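Local coordinates for protein Serpin48 (Tenebrio molitor, PDB 3OZQ) that inhibits the protease SPE with high specificity in insect innate immunity, probably by the serpin mechanism of serine protease inhibition, at residues A42-L45 and A46-Q49. Sequence-based numbering, arbitrary orientation.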
loop_
_atom_site.group_PDB
_atom_site.type_symbol
_atom_site.label_atom_id
_atom_site.label_comp_id
_atom_site.label_asym_id
_atom_site.label_seq_id
_atom_site.Cartn_x
_atom_site.Cartn_y
_atom_site.Cartn_z
ATOM N N ALA A 42 -7.662 -0.513 3.075
ATOM C CA ALA A 42 -8.539 -0.039 4.141
ATOM C C ALA A 42 -9.694 0.794 3.596
ATOM O O ALA A 42 -10.829 0.640 4.029
ATOM C CB ALA A 42 -7.751 0.752 5.183
ATOM N N THR A 43 -9.417 1.679 2.644
ATOM C CA THR A 43 -10.502 2.456 2.055
ATOM C C THR A 43 -11.503 1.599 1.249
ATOM O O THR A 43 -12.697 1.909 1.156
ATOM C CB THR A 43 -9.952 3.538 1.142
ATOM O OG1 THR A 43 -9.241 2.924 0.063
ATOM C CG2 THR A 43 -9.031 4.473 1.928
ATOM N N LEU A 44 -11.009 0.532 0.636
ATOM C CA LEU A 44 -11.880 -0.334 -0.139
ATOM C C LEU A 44 -12.766 -1.135 0.801
ATOM O O LEU A 44 -13.985 -1.234 0.619
ATOM C CB LEU A 44 -11.049 -1.249 -1.040
ATOM C CG LEU A 44 -11.858 -2.076 -2.032
ATOM C CD1 LEU A 44 -12.892 -1.192 -2.686
ATOM C CD2 LEU A 44 -10.931 -2.724 -3.093
ATOM N N LEU A 45 -12.157 -1.674 1.844
ATOM C CA LEU A 45 -12.907 -2.436 2.823
ATOM C C LEU A 45 -13.939 -1.544 3.537
ATOM O O LEU A 45 -15.009 -2.007 3.935
ATOM C CB LEU A 45 -11.955 -3.046 3.837
ATOM C CG LEU A 45 -12.614 -4.012 4.816
ATOM C CD1 LEU A 45 -13.027 -5.293 4.116
ATOM C CD2 LEU A 45 -11.681 -4.315 5.976
ATOM N N ALA A 46 -13.602 -0.268 3.723
ATOM C CA ALA A 46 -14.558 0.681 4.282
ATOM C C ALA A 46 -15.765 0.868 3.335
ATOM O O ALA A 46 -16.900 0.984 3.782
ATOM C CB ALA A 46 -13.875 2.017 4.590
ATOM N N LEU A 47 -15.516 0.891 2.028
ATOM C CA LEU A 47 -16.594 0.949 1.056
ATOM C C LEU A 47 -17.473 -0.274 1.248
ATOM O O LEU A 47 -18.695 -0.160 1.397
ATOM C CB LEU A 47 -16.043 0.948 -0.363
ATOM C CG LEU A 47 -16.924 1.555 -1.466
ATOM C CD1 LEU A 47 -16.604 0.935 -2.811
ATOM C CD2 LEU A 47 -18.397 1.441 -1.165
ATOM N N ALA A 48 -16.848 -1.446 1.245
ATOM C CA ALA A 48 -17.563 -2.692 1.504
ATOM C C ALA A 48 -18.403 -2.598 2.777
ATOM O O ALA A 48 -19.608 -2.925 2.788
ATOM C CB ALA A 48 -16.583 -3.833 1.629
ATOM N N GLN A 49 -17.745 -2.175 3.850
ATOM C CA GLN A 49 -18.361 -2.058 5.165
ATOM C C GLN A 49 -19.648 -1.241 5.085
ATOM O O GLN A 49 -20.632 -1.538 5.762
ATOM C CB GLN A 49 -17.367 -1.398 6.136
ATOM C CG GLN A 49 -17.819 -1.346 7.589
ATOM C CD GLN A 49 -17.016 -0.342 8.418
ATOM O OE1 GLN A 49 -15.827 -0.106 8.158
ATOM N NE2 GLN A 49 -17.666 0.262 9.415
#
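Ala46 and Ala42 begin a run of four consecutive i to i+4 backbone bonds that make residues 42-49 a textbook stretch of alpha-helix: Ala46 N donates to Ala42 O at 2.9 Å, and the Ala46 methyl lies against the carbonyl oxygens of Ala42 and Thr43. Leu47 comes next, its N bonded to Thr43 O at 3.1 Å with the N-H standing above the plane of the acceptor carbonyl; the hydroxyl of the same threonine, Thr43 OG1, is hydrogen-bonded to Ser40 O, tying it to the preceding turn. Leu47 and Leu44 together provide the apolar side-chain touch. With CG of Leu47 anti to its backbone N (chi1 -156°), the CD1 methyls of Leu47 and Leu44 meet tip to tip, 4.3 Å apart, a loose van der Waals touch three residues back along the helix. Ala48 follows with a much straighter bond, Ala48 N to Leu44 O, 2.9 Å with an N-H...O angle of 171°, lying in the carbonyl plane. Gln49 closes the series at 2.7 Å from its N to Leu45 O, while its side chain runs out extended beyond CG. All eight residues are buried, and these four bonds pair the carbonyl oxygens of 42-45 with the N-H groups of 46-49. Helix 38-50 is packed into the serpin fold on several flanks: Leu44 rests on Leu165 and Asn167 of strand 163-174, Leu47 meets Phe109 and Ala113 of helix 107-115, and Leu45 and Gln49 both touch Ile60 of helix 54-63.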